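Local coordinates for sugar ABC transporter substrate-binding protein, BlMnBP1 (Bifidobacterium animalis subsp. lactis ATCC 27673, PDB 6I5R), which binds manno-oligosaccharides such as mannobiose and probably delivers them to an ABC transporter for uptake during growth on beta-mannan, at residues L392-I403 against W432-N443. Residues are numbered along the deposited sequence; the frame is centred on the assembly and turned at random.
Sequences LANVNSDSELGI and WNQKWAKAVEDN. With ZN (zinc ion), chain J.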
loop_
_atom_site.group_PDB
_atom_site.type_symbol
_atom_site.label_atom_id
_atom_site.label_comp_id
_atom_site.label_asym_id
_atom_site.label_seq_id
_atom_site.Cartn_x
_atom_site.Cartn_y
_atom_site.Cartn_z
ATOM N N LEU A 392 0.098 -12.225 13.298
ATOM C CA LEU A 392 -0.322 -12.160 11.896
ATOM C C LEU A 392 0.813 -12.590 10.976
ATOM O O LEU A 392 0.602 -13.347 10.025
ATOM C CB LEU A 392 -0.807 -10.761 11.519
ATOM C CG LEU A 392 -1.177 -10.614 10.029
ATOM C CD1 LEU A 392 -2.458 -11.361 9.641
ATOM C CD2 LEU A 392 -1.258 -9.123 9.715
ATOM N N ALA A 393 2.027 -12.098 11.228
ATOM C CA ALA A 393 3.143 -12.452 10.362
ATOM C C ALA A 393 3.367 -13.959 10.352
ATOM O O ALA A 393 3.650 -14.550 9.300
ATOM C CB ALA A 393 4.409 -11.717 10.807
ATOM N N ASN A 394 3.202 -14.605 11.510
ATOM C CA ASN A 394 3.495 -16.019 11.645
ATOM C C ASN A 394 2.406 -16.890 11.036
ATOM O O ASN A 394 2.697 -17.910 10.407
ATOM C CB ASN A 394 3.683 -16.347 13.120
ATOM C CG ASN A 394 4.959 -15.756 13.692
ATOM O OD1 ASN A 394 5.767 -15.109 12.994
ATOM N ND2 ASN A 394 5.109 -15.911 14.985
ATOM N N VAL A 395 1.144 -16.525 11.231
ATOM C CA VAL A 395 0.079 -17.259 10.560
ATOM C C VAL A 395 0.199 -17.071 9.060
ATOM O O VAL A 395 -0.068 -17.991 8.279
ATOM C CB VAL A 395 -1.295 -16.792 11.076
ATOM C CG1 VAL A 395 -2.425 -17.397 10.243
ATOM C CG2 VAL A 395 -1.449 -17.115 12.575
ATOM N N ASN A 396 0.549 -15.856 8.641
ATOM C CA ASN A 396 0.713 -15.549 7.223
ATOM C C ASN A 396 1.781 -16.431 6.597
ATOM O O ASN A 396 1.593 -17.012 5.519
ATOM C CB ASN A 396 1.119 -14.097 7.075
ATOM C CG ASN A 396 0.199 -13.324 6.230
ATOM O OD1 ASN A 396 -0.535 -13.891 5.407
ATOM N ND2 ASN A 396 0.241 -12.002 6.393
ATOM N N SER A 397 2.939 -16.501 7.247
ATOM C CA SER A 397 4.018 -17.341 6.760
ATOM C C SER A 397 3.604 -18.811 6.719
ATOM O O SER A 397 3.733 -19.480 5.680
ATOM C CB SER A 397 5.237 -17.120 7.651
ATOM O OG SER A 397 6.258 -18.027 7.332
ATOM N N ASP A 398 3.061 -19.335 7.816
ATOM C CA ASP A 398 2.756 -20.761 7.849
ATOM C C ASP A 398 1.616 -21.131 6.887
ATOM O O ASP A 398 1.593 -22.245 6.340
ATOM C CB ASP A 398 2.427 -21.171 9.287
ATOM C CG ASP A 398 3.641 -21.089 10.238
ATOM O OD1 ASP A 398 4.836 -21.054 9.774
ATOM O OD2 ASP A 398 3.377 -21.061 11.480
ATOM N N SER A 399 0.670 -20.210 6.652
ATOM C CA SER A 399 -0.417 -20.461 5.727
ATOM C C SER A 399 0.033 -20.402 4.281
ATOM O O SER A 399 -0.663 -20.938 3.410
ATOM C CB SER A 399 -1.515 -19.424 5.913
ATOM O OG SER A 399 -1.092 -18.186 5.365
ATOM N N GLU A 400 1.119 -19.691 4.010
ATOM C CA GLU A 400 1.606 -19.409 2.662
ATOM C C GLU A 400 0.658 -18.514 1.871
ATOM O O GLU A 400 0.694 -18.512 0.638
ATOM C CB GLU A 400 1.880 -20.716 1.897
ATOM C CG GLU A 400 2.948 -21.607 2.570
ATOM C CD GLU A 400 4.348 -21.136 2.309
ATOM O OE1 GLU A 400 5.257 -21.997 2.203
ATOM O OE2 GLU A 400 4.557 -19.903 2.241
ATOM N N LEU A 401 -0.213 -17.763 2.552
ATOM C CA LEU A 401 -1.166 -16.897 1.871
ATOM C C LEU A 401 -0.669 -15.472 1.723
ATOM O O LEU A 401 -1.133 -14.752 0.826
ATOM C CB LEU A 401 -2.486 -16.857 2.633
ATOM C CG LEU A 401 -3.265 -18.156 2.648
ATOM C CD1 LEU A 401 -4.615 -17.904 3.284
ATOM C CD2 LEU A 401 -3.484 -18.653 1.271
ATOM N N GLY A 402 0.235 -15.037 2.595
ATOM C CA GLY A 402 0.857 -13.747 2.383
ATOM C C GLY A 402 -0.166 -12.647 2.212
ATOM O O GLY A 402 -0.099 -11.862 1.255
ATOM N N ILE A 403 -1.104 -12.590 3.152
ATOM C CA ILE A 403 -2.138 -11.563 3.159
ATOM C C ILE A 403 -1.505 -10.204 3.404
ATOM O O ILE A 403 -0.927 -9.964 4.471
ATOM C CB ILE A 403 -3.199 -11.866 4.222
ATOM C CG1 ILE A 403 -3.888 -13.194 3.888
ATOM C CG2 ILE A 403 -4.169 -10.700 4.348
ATOM C CD1 ILE A 403 -4.758 -13.146 2.636
ATOM N N TRP A 432 -8.241 -21.452 0.568
ATOM C CA TRP A 432 -7.495 -20.576 1.465
ATOM C C TRP A 432 -7.853 -20.829 2.930
ATOM O O TRP A 432 -6.981 -20.816 3.795
ATOM C CB TRP A 432 -7.746 -19.105 1.122
ATOM C CG TRP A 432 -7.378 -18.631 -0.251
ATOM C CD1 TRP A 432 -7.041 -19.382 -1.341
ATOM C CD2 TRP A 432 -7.319 -17.258 -0.678
ATOM N NE1 TRP A 432 -6.783 -18.557 -2.409
ATOM C CE2 TRP A 432 -6.956 -17.255 -2.035
ATOM C CE3 TRP A 432 -7.560 -16.034 -0.039
ATOM C CZ2 TRP A 432 -6.822 -16.080 -2.764
ATOM C CZ3 TRP A 432 -7.426 -14.874 -0.755
ATOM C CH2 TRP A 432 -7.060 -14.898 -2.103
ATOM N N ASN A 433 -9.142 -20.995 3.239
ATOM C CA ASN A 433 -9.538 -21.178 4.631
ATOM C C ASN A 433 -8.854 -22.390 5.255
ATOM O O ASN A 433 -8.491 -22.365 6.432
ATOM C CB ASN A 433 -11.060 -21.324 4.736
ATOM C CG ASN A 433 -11.761 -19.991 4.723
ATOM O OD1 ASN A 433 -11.220 -18.997 5.200
ATOM N ND2 ASN A 433 -12.979 -19.961 4.192
ATOM N N GLN A 434 -8.720 -23.486 4.499
ATOM C CA GLN A 434 -8.152 -24.704 5.076
ATOM C C GLN A 434 -6.665 -24.520 5.390
ATOM O O GLN A 434 -6.177 -24.960 6.447
ATOM C CB GLN A 434 -8.426 -25.880 4.118
ATOM C CG GLN A 434 -9.904 -26.270 4.128
ATOM C CD GLN A 434 -10.437 -26.956 2.869
ATOM O OE1 GLN A 434 -9.722 -27.146 1.877
ATOM N NE2 GLN A 434 -11.717 -27.318 2.914
ATOM N N LYS A 435 -5.945 -23.803 4.527
ATOM C CA LYS A 435 -4.545 -23.502 4.793
ATOM C C LYS A 435 -4.412 -22.520 5.944
ATOM O O LYS A 435 -3.531 -22.672 6.799
ATOM C CB LYS A 435 -3.864 -22.944 3.543
ATOM C CG LYS A 435 -3.714 -24.002 2.434
ATOM C CD LYS A 435 -3.031 -23.508 1.173
ATOM C CE LYS A 435 -2.984 -24.627 0.122
ATOM N NZ LYS A 435 -2.494 -24.136 -1.207
ATOM N N TRP A 436 -5.270 -21.495 5.978
ATOM C CA TRP A 436 -5.231 -20.538 7.078
ATOM C C TRP A 436 -5.618 -21.200 8.384
ATOM O O TRP A 436 -4.977 -20.978 9.414
ATOM C CB TRP A 436 -6.186 -19.388 6.795
ATOM C CG TRP A 436 -6.040 -18.237 7.677
ATOM C CD1 TRP A 436 -6.794 -17.951 8.775
ATOM C CD2 TRP A 436 -5.132 -17.155 7.519
ATOM N NE1 TRP A 436 -6.397 -16.762 9.324
ATOM C CE2 TRP A 436 -5.374 -16.255 8.568
ATOM C CE3 TRP A 436 -4.115 -16.875 6.608
ATOM C CZ2 TRP A 436 -4.642 -15.101 8.732
ATOM C CZ3 TRP A 436 -3.405 -15.735 6.768
ATOM C CH2 TRP A 436 -3.657 -14.861 7.829
ATOM N N ALA A 437 -6.647 -22.043 8.340
ATOM C CA ALA A 437 -7.151 -22.675 9.547
ATOM C C ALA A 437 -6.067 -23.506 10.231
ATOM O O ALA A 437 -5.963 -23.487 11.461
ATOM C CB ALA A 437 -8.382 -23.507 9.204
ATOM N N LYS A 438 -5.216 -24.190 9.449
ATOM C CA LYS A 438 -4.118 -24.955 10.033
ATOM C C LYS A 438 -3.085 -24.023 10.628
ATOM O O LYS A 438 -2.528 -24.302 11.693
ATOM C CB LYS A 438 -3.482 -25.870 8.983
ATOM C CG LYS A 438 -4.322 -27.127 8.765
ATOM C CD LYS A 438 -4.047 -27.856 7.450
ATOM C CE LYS A 438 -2.674 -28.467 7.395
ATOM N NZ LYS A 438 -2.681 -29.481 6.249
ATOM N N ALA A 439 -2.825 -22.902 9.953
ATOM C CA ALA A 439 -1.823 -21.962 10.421
ATOM C C ALA A 439 -2.275 -21.258 11.698
ATOM O O ALA A 439 -1.461 -20.994 12.593
ATOM C CB ALA A 439 -1.523 -20.950 9.316
ATOM N N VAL A 440 -3.568 -20.959 11.797
ATOM C CA VAL A 440 -4.133 -20.403 13.024
ATOM C C VAL A 440 -3.975 -21.393 14.168
ATOM O O VAL A 440 -3.554 -21.030 15.271
ATOM C CB VAL A 440 -5.606 -20.025 12.788
ATOM C CG1 VAL A 440 -6.351 -19.717 14.085
ATOM C CG2 VAL A 440 -5.667 -18.811 11.838
ATOM N N GLU A 441 -4.290 -22.659 13.917
ATOM C CA GLU A 441 -4.154 -23.674 14.955
ATOM C C GLU A 441 -2.711 -23.815 15.407
ATOM O O GLU A 441 -2.434 -23.914 16.612
ATOM C CB GLU A 441 -4.676 -25.013 14.453
ATOM C CG GLU A 441 -6.152 -25.017 14.364
ATOM C CD GLU A 441 -6.781 -26.305 13.876
ATOM O OE1 GLU A 441 -6.130 -27.110 13.157
ATOM O OE2 GLU A 441 -7.965 -26.505 14.230
ATOM N N ASP A 442 -1.778 -23.817 14.456
ATOM C CA ASP A 442 -0.378 -24.049 14.790
ATOM C C ASP A 442 0.220 -22.889 15.574
ATOM O O ASP A 442 1.211 -23.071 16.284
ATOM C CB ASP A 442 0.423 -24.299 13.515
ATOM C CG ASP A 442 0.072 -25.615 12.863
ATOM O OD1 ASP A 442 -0.344 -26.534 13.592
ATOM O OD2 ASP A 442 0.196 -25.743 11.615
ATOM N N ASN A 443 -0.376 -21.711 15.495
ATOM C CA ASN A 443 0.195 -20.532 16.131
ATOM C C ASN A 443 -0.568 -20.065 17.355
ATOM O O ASN A 443 -0.212 -19.025 17.930
ATOM C CB ASN A 443 0.256 -19.389 15.122
ATOM C CG ASN A 443 1.386 -19.556 14.163
ATOM O OD1 ASN A 443 2.450 -18.987 14.358
ATOM N ND2 ASN A 443 1.184 -20.363 13.140
HETATM ZN ZN ZN J . 7.502 -13.698 13.436
HETATM O O HOH W 1 3.144 -17.548 16.823
HETATM O O HOH W 2 0.599 -24.442 8.453
HETATM O O HOH W 3 7.676 -15.636 14.309
#
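Val395 and Trp436 form the tight centre of this helix-helix contact. With Val395 CG1 anti to the backbone N (chi1 172°), that methyl lies over one face of the indole in a CH-pi contact, 3.5 Å from the centroid of the Trp436 six-membered ring. Val395 is a knob in a hole made by Trp436, Ala439, Val440 and Asn443, a slot suited to a compact branched side chain. Ala439, with only a methyl, lets the backbones close in: its CB is 3.5 Å from Val395 O. Leu401 CD1 comes obliquely to within 3.5 Å of Trp436 CE3; at the ring edge, in plane, lies Asn396 OD1. Asn396 spends its amide on the chain beyond the helix, accepting from Ile403 N and donating to Ile403 O, and Ser399 OG accepts from Leu401 N in an ST turn; both shape the chain that brings Leu401 and Ile403 to the indole.

The other end is polar and watery. Asn443 ND2 donates to Asp398 OD2 (2.8 Å, 170°) on its anti side and also to Ala439 O, while Asn443 OD1 accepts a hydrogen bond from a water that in turn accepts one from Asn394 ND2. Asn394 OD1 binds zinc at 2.3 Å, a site completed in part by Asp107, Ser109 and Asp390. An alanine in place of Asn443 would probably leave Asp398 without its amide mate and break the water link to Asn394.

Segments 392-399 and 432-443, parts of helices 391-399 and 425-443, cross at 131°; helix 217-224 packs on Leu392 and Ile403 and takes the Trp436 NE1 bond at Leu222 O, while helix 409-420 lies against Trp432.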